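Local coordinates for germination protein YpeB (Bacillus megaterium QM B1551, PDB 5BOI) that takes part in spore germination, probably as an inhibitory partner of a germination enzyme, and is represented here by its C-terminal PepSY-containing region, at residues K16-S21 against M60-K65; G66-W71 against D98-S103. All coordinates share one frame; numbering follows the deposited sequence.

Interaction 1. Residues K16-S21 against M60-K65; sequences KQVARS and MDITQK
Val18 and Ala19 meet Met60 and Ile62 without any ring, amide or charged plane between them, so the contact has no faces or edges to cover and rests on aliphatic groups and one thioether. Ile62 CD1 makes the contact with Val18: it comes within 3.7 Å of Val18 CB and 3.9 Å of Val18 CG1. The two branched side chains slide past each other in opposite directions. In Ile62, CG1 stands beside the backbone N (chi1 -47°) and the chain then runs on extended, carrying CD1 to the helix, where the methyl also reaches the backbone, 4.1 Å from Ala19 N. The pairing belongs to the packing of helix 12-22 on the antiparallel strands that include 30-35, 44-50 and 57-63, a helix-on-sheet layout consistent with a PepSY-type unit. The axes of the short helix and strand come to 9.5 Å at a signed crossing angle of 127°. Met60 supplies the second point of touch. Its side chain is fully extended (chi1 -179°), which brings SD to the helix beside Ala19, 3.9 Å from both Ala19 CA and Ala19 CB. Leu23, Pro69 and Val72 also touch Met60, while Leu47 touches Ala19. At the end of the strand, Thr63 OG1 donates a 2.6 Å hydrogen bond to Lys65 O, tilted from the carbonyl plane, and accepts another from Tyr68 N.

Interaction 2. Residues G66-W71 against D98-S103; sequences GGYPLW and DHRFES
The loop that leaves helix 85-98 passes the beginning of strand 69-74, and there Arg100 and Phe101 meet Tyr68 and Pro69 across a partly buried junction. The strand side carries a classic beta bulge, Leu70 and Trp71 both facing Asp61. On the loop side, His99 is the first residue to abandon helical geometry, and Arg100 follows with a positive phi of 71°. Phe101 forms the inner half of the contact. Its CG lies anti to its own carbonyl carbon (chi1 -72°), and the ring presents its edge to Pro69 O, with CZ 4.0 Å from that oxygen, which lies near the ring plane. Phe149 makes an edge-to-face pair with Phe101, and Phe22 of helix 12-22 touches both Phe101 and Pro69. Nearer the surface, Arg100 NH1 approaches Tyr68 CE1 to 4.3 Å. The ring atom sits at the edge of the guanidinium, near its plane, whereas NH1 stands obliquely to the tyrosine ring. One water joins the same arginine to the turn before the strand: it donates to Gly66 O at 2.5 Å and accepts from Arg100 NH1 at 3.2 Å, lying in the guanidinium plane at its edge. No direct hydrogen bond spans the two segments, so the polar link runs through this water. Pro69 O is buried by the contact and has no hydrogen-bonding partner in the model; the slightly positive rim of the Phe101 ring is consistent with a weak electrostatic compensation for that carbonyl.

How the interactions relate
From the N terminus, helix 12-22 comes first; the chain then runs through strands 30-35 and 44-50 before strand 57-63 returns to it, closing the loop of interaction 1. The next segment, 66-71, opens interaction 2, which closes after helix 85-98, at residues 98-103. The two loops are therefore in series, neither nested nor crossed, with centres about 10 Å apart. Neighbouring antiparallel strands couple them: Asp61 N lies 2.8 Å from Trp71 O, a probable hydrogen bond. Just ahead of strand 69-74, Tyr68 O packs 3.2 Å from Ile62 CG2. Interaction 1 ties the first helix to its strands, and interaction 2 joins the start of the neighbouring strand 69-74 to the loop leading into strand 104-112.

Interaction 1. Residues K16-S21 against M60-K65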
loop_
_atom_site.group_PDB
_atom_site.type_symbol
_atom_site.label_atom_id
_atom_site.label_comp_id
_atom_site.label_asym_id
_atom_site.label_seq_id
_atom_site.Cartn_x
_atom_site.Cartn_y
_atom_site.Cartn_z
ATOM N N LYS A 16 -1.673 -9.481 -20.912
ATOM C CA LYS A 16 -0.321 -10.022 -20.990
ATOM C C LYS A 16 0.737 -8.916 -21.015
ATOM O O LYS A 16 1.780 -9.024 -20.375
ATOM C CB LYS A 16 -0.184 -10.904 -22.233
ATOM C CG LYS A 16 0.405 -12.281 -21.989
ATOM C CD LYS A 16 -0.654 -13.361 -22.159
ATOM C CE LYS A 16 -0.033 -14.743 -22.243
ATOM N NZ LYS A 16 -0.770 -15.730 -21.409
ATOM N N GLN A 17 0.463 -7.849 -21.758
ATOM C CA GLN A 17 1.451 -6.795 -21.953
ATOM C C GLN A 17 1.552 -5.909 -20.716
ATOM O O GLN A 17 2.613 -5.362 -20.412
ATOM C CB GLN A 17 1.105 -5.964 -23.196
ATOM C CG GLN A 17 1.933 -4.696 -23.366
ATOM C CD GLN A 17 1.250 -3.469 -22.787
ATOM O OE1 GLN A 17 0.023 -3.356 -22.814
ATOM N NE2 GLN A 17 2.042 -2.547 -22.249
ATOM N N VAL A 18 0.440 -5.766 -20.005
ATOM C CA VAL A 18 0.456 -5.067 -18.730
ATOM C C VAL A 18 1.455 -5.752 -17.807
ATOM O O VAL A 18 2.330 -5.107 -17.222
ATOM C CB VAL A 18 -0.945 -5.041 -18.085
ATOM C CG1 VAL A 18 -0.939 -4.196 -16.821
ATOM C CG2 VAL A 18 -1.961 -4.497 -19.078
ATOM N N ALA A 19 1.330 -7.072 -17.720
ATOM C CA ALA A 19 2.194 -7.893 -16.881
ATOM C C ALA A 19 3.678 -7.717 -17.217
ATOM O O ALA A 19 4.500 -7.487 -16.329
ATOM C CB ALA A 19 1.791 -9.366 -17.004
ATOM N N ARG A 20 4.015 -7.827 -18.499
ATOM C CA ARG A 20 5.403 -7.716 -18.936
ATOM C C ARG A 20 6.033 -6.401 -18.473
ATOM O O ARG A 20 7.155 -6.380 -17.959
ATOM C CB ARG A 20 5.488 -7.832 -20.458
ATOM C CG ARG A 20 4.901 -9.115 -21.016
ATOM C CD ARG A 20 5.350 -9.350 -22.455
ATOM N NE ARG A 20 4.692 -10.511 -23.046
ATOM C CZ ARG A 20 5.087 -11.768 -22.867
ATOM N NH1 ARG A 20 4.423 -12.761 -23.443
ATOM N NH2 ARG A 20 6.142 -12.034 -22.106
ATOM N N SER A 21 5.290 -5.313 -18.646
ATOM C CA SER A 21 5.745 -3.980 -18.264
ATOM C C SER A 21 5.879 -3.797 -16.749
ATOM O O SER A 21 6.908 -3.330 -16.257
ATOM C CB SER A 21 4.785 -2.935 -18.828
ATOM O OG SER A 21 5.398 -1.663 -18.879
ATOM N N MET A 60 -0.356 -13.076 -10.954
ATOM C CA MET A 60 -0.746 -11.696 -11.127
ATOM C C MET A 60 -2.198 -11.584 -11.530
ATOM O O MET A 60 -2.666 -12.295 -12.420
ATOM C CB MET A 60 0.131 -11.015 -12.174
ATOM C CG MET A 60 -0.237 -9.549 -12.357
ATOM S SD MET A 60 1.012 -8.618 -13.267
ATOM C CE MET A 60 0.392 -6.944 -13.072
ATOM N N ASP A 61 -2.908 -10.678 -10.873
ATOM C CA ASP A 61 -4.287 -10.419 -11.222
ATOM C C ASP A 61 -4.430 -9.020 -11.813
ATOM O O ASP A 61 -3.857 -8.041 -11.320
ATOM C CB ASP A 61 -5.188 -10.596 -10.000
ATOM C CG ASP A 61 -5.265 -12.051 -9.545
ATOM O OD1 ASP A 61 -6.091 -12.801 -10.105
ATOM O OD2 ASP A 61 -4.505 -12.445 -8.632
ATOM N N ILE A 62 -5.180 -8.947 -12.899
ATOM C CA ILE A 62 -5.440 -7.694 -13.587
ATOM C C ILE A 62 -6.936 -7.583 -13.836
ATOM O O ILE A 62 -7.607 -8.583 -14.088
ATOM C CB ILE A 62 -4.667 -7.603 -14.918
ATOM C CG1 ILE A 62 -3.202 -8.013 -14.718
ATOM C CG2 ILE A 62 -4.791 -6.216 -15.530
ATOM C CD1 ILE A 62 -2.300 -7.684 -15.882
ATOM N N THR A 63 -7.460 -6.370 -13.749
ATOM C CA THR A 63 -8.887 -6.161 -13.924
ATOM C C THR A 63 -9.256 -6.364 -15.390
ATOM O O THR A 63 -8.596 -5.832 -16.283
ATOM C CB THR A 63 -9.310 -4.758 -13.453
ATOM O OG1 THR A 63 -8.524 -3.766 -14.125
ATOM C CG2 THR A 63 -9.080 -4.624 -11.961
ATOM N N GLN A 64 -10.298 -7.156 -15.629
ATOM C CA GLN A 64 -10.787 -7.370 -16.982
ATOM C C GLN A 64 -11.154 -6.018 -17.589
ATOM O O GLN A 64 -10.955 -5.780 -18.785
ATOM C CB GLN A 64 -11.987 -8.321 -16.992
ATOM C CG GLN A 64 -11.630 -9.787 -16.775
ATOM C CD GLN A 64 -12.817 -10.716 -16.951
ATOM O OE1 GLN A 64 -13.105 -11.547 -16.087
ATOM N NE2 GLN A 64 -13.508 -10.587 -18.078
ATOM N N LYS A 65 -11.676 -5.137 -16.748
ATOM C CA LYS A 65 -11.963 -3.779 -17.152
ATOM C C LYS A 65 -10.779 -2.851 -16.886
ATOM O O LYS A 65 -10.233 -2.801 -15.777
ATOM C CB LYS A 65 -13.228 -3.302 -16.439
ATOM C CG LYS A 65 -13.080 -3.106 -14.944
ATOM C CD LYS A 65 -14.339 -2.579 -14.260
ATOM C CE LYS A 65 -15.212 -1.707 -15.150
ATOM N NZ LYS A 65 -16.559 -1.613 -14.515
#

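Interaction 2. Residues G66-W71 against D98-S103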
loop_
_atom_site.group_PDB
_atom_site.type_symbol
_atom_site.label_atom_id
_atom_site.label_comp_id
_atom_site.label_asym_id
_atom_site.label_seq_id
_atom_site.Cartn_x
_atom_site.Cartn_y
_atom_site.Cartn_z
ATOM N N GLY A 66 -10.327 -2.174 -17.936
ATOM C CA GLY A 66 -9.276 -1.175 -17.804
ATOM C C GLY A 66 -7.857 -1.683 -17.597
ATOM O O GLY A 66 -6.918 -0.888 -17.578
ATOM N N GLY A 67 -7.700 -2.993 -17.424
ATOM C CA GLY A 67 -6.386 -3.595 -17.275
ATOM C C GLY A 67 -5.506 -3.002 -16.184
ATOM O O GLY A 67 -4.356 -2.636 -16.434
ATOM N N TYR A 68 -6.051 -2.913 -14.973
ATOM C CA TYR A 68 -5.340 -2.355 -13.828
ATOM C C TYR A 68 -4.539 -3.415 -13.096
ATOM O O TYR A 68 -5.066 -4.488 -12.818
ATOM C CB TYR A 68 -6.329 -1.721 -12.855
ATOM C CG TYR A 68 -6.569 -0.249 -13.075
ATOM C CD1 TYR A 68 -5.711 0.701 -12.539
ATOM C CD2 TYR A 68 -7.660 0.193 -13.815
ATOM C CE1 TYR A 68 -5.933 2.050 -12.730
ATOM C CE2 TYR A 68 -7.892 1.537 -14.014
ATOM C CZ TYR A 68 -7.026 2.461 -13.470
ATOM O OH TYR A 68 -7.261 3.799 -13.671
ATOM N N PRO A 69 -3.267 -3.117 -12.769
ATOM C CA PRO A 69 -2.522 -4.069 -11.943
ATOM C C PRO A 69 -3.176 -4.128 -10.584
ATOM O O PRO A 69 -3.155 -3.146 -9.846
ATOM C CB PRO A 69 -1.116 -3.468 -11.853
ATOM C CG PRO A 69 -1.071 -2.381 -12.879
ATOM C CD PRO A 69 -2.482 -1.907 -13.056
ATOM N N LEU A 70 -3.774 -5.265 -10.263
ATOM C CA LEU A 70 -4.522 -5.391 -9.025
ATOM C C LEU A 70 -3.716 -6.046 -7.903
ATOM O O LEU A 70 -3.687 -5.550 -6.779
ATOM C CB LEU A 70 -5.789 -6.194 -9.290
ATOM C CG LEU A 70 -6.830 -6.217 -8.182
ATOM C CD1 LEU A 70 -7.398 -4.815 -7.950
ATOM C CD2 LEU A 70 -7.916 -7.207 -8.553
ATOM N N TRP A 71 -3.071 -7.170 -8.214
ATOM C CA TRP A 71 -2.399 -7.992 -7.206
ATOM C C TRP A 71 -1.272 -8.797 -7.853
ATOM O O TRP A 71 -1.398 -9.232 -8.997
ATOM C CB TRP A 71 -3.414 -8.916 -6.520
ATOM C CG TRP A 71 -2.867 -9.734 -5.375
ATOM C CD1 TRP A 71 -2.764 -9.355 -4.063
ATOM C CD2 TRP A 71 -2.371 -11.078 -5.441
ATOM N NE1 TRP A 71 -2.222 -10.377 -3.313
ATOM C CE2 TRP A 71 -1.974 -11.446 -4.135
ATOM C CE3 TRP A 71 -2.217 -12.004 -6.479
ATOM C CZ2 TRP A 71 -1.433 -12.699 -3.843
ATOM C CZ3 TRP A 71 -1.680 -13.252 -6.182
ATOM C CH2 TRP A 71 -1.299 -13.584 -4.876
ATOM N N ASP A 98 6.851 5.327 -10.844
ATOM C CA ASP A 98 7.154 4.903 -12.211
ATOM C C ASP A 98 6.001 4.154 -12.879
ATOM O O ASP A 98 5.964 4.045 -14.110
ATOM C CB ASP A 98 8.408 4.018 -12.256
ATOM C CG ASP A 98 9.683 4.785 -11.960
ATOM O OD1 ASP A 98 9.663 6.029 -12.039
ATOM O OD2 ASP A 98 10.712 4.143 -11.668
ATOM N N HIS A 99 5.067 3.636 -12.085
ATOM C CA HIS A 99 4.000 2.814 -12.646
ATOM C C HIS A 99 2.611 3.401 -12.430
ATOM O O HIS A 99 1.646 2.658 -12.263
ATOM C CB HIS A 99 4.075 1.397 -12.078
ATOM C CG HIS A 99 5.261 0.629 -12.567
ATOM N ND1 HIS A 99 6.519 0.776 -12.021
ATOM C CD2 HIS A 99 5.395 -0.246 -13.592
ATOM C CE1 HIS A 99 7.371 0.002 -12.667
ATOM N NE2 HIS A 99 6.715 -0.629 -13.627
ATOM N N ARG A 100 2.532 4.732 -12.419
ATOM C CA ARG A 100 1.275 5.488 -12.421
ATOM C C ARG A 100 0.484 5.424 -11.117
ATOM O O ARG A 100 -0.706 5.733 -11.100
ATOM C CB ARG A 100 0.367 5.038 -13.574
ATOM C CG ARG A 100 0.786 5.561 -14.936
ATOM C CD ARG A 100 0.044 4.853 -16.067
ATOM N NE ARG A 100 -1.241 4.305 -15.638
ATOM C CZ ARG A 100 -1.942 3.417 -16.335
ATOM N NH1 ARG A 100 -3.101 2.969 -15.868
ATOM N NH2 ARG A 100 -1.487 2.979 -17.501
ATOM N N PHE A 101 1.141 5.028 -10.032
ATOM C CA PHE A 101 0.528 5.115 -8.712
ATOM C C PHE A 101 1.066 6.352 -8.035
ATOM O O PHE A 101 2.093 6.302 -7.356
ATOM C CB PHE A 101 0.805 3.863 -7.878
ATOM C CG PHE A 101 0.051 2.658 -8.343
ATOM C CD1 PHE A 101 -1.226 2.404 -7.878
ATOM C CD2 PHE A 101 0.610 1.789 -9.267
ATOM C CE1 PHE A 101 -1.933 1.298 -8.309
ATOM C CE2 PHE A 101 -0.094 0.679 -9.708
ATOM C CZ PHE A 101 -1.364 0.433 -9.230
ATOM N N GLU A 102 0.376 7.469 -8.253
ATOM C CA GLU A 102 0.799 8.758 -7.727
ATOM C C GLU A 102 -0.033 9.133 -6.502
ATOM O O GLU A 102 -1.116 8.575 -6.281
ATOM C CB GLU A 102 0.662 9.854 -8.789
ATOM C CG GLU A 102 1.037 9.435 -10.204
ATOM C CD GLU A 102 2.497 9.057 -10.334
ATOM O OE1 GLU A 102 3.325 9.630 -9.596
ATOM O OE2 GLU A 102 2.816 8.184 -11.173
ATOM N N SER A 103 0.492 10.072 -5.716
ATOM C CA SER A 103 -0.183 10.630 -4.538
ATOM C C SER A 103 -0.337 9.606 -3.412
ATOM O O SER A 103 -1.324 9.619 -2.680
ATOM C CB SER A 103 -1.552 11.207 -4.908
ATOM O OG SER A 103 -2.486 10.167 -5.135
HETATM O O HOH W 1 -5.044 0.801 -17.274
#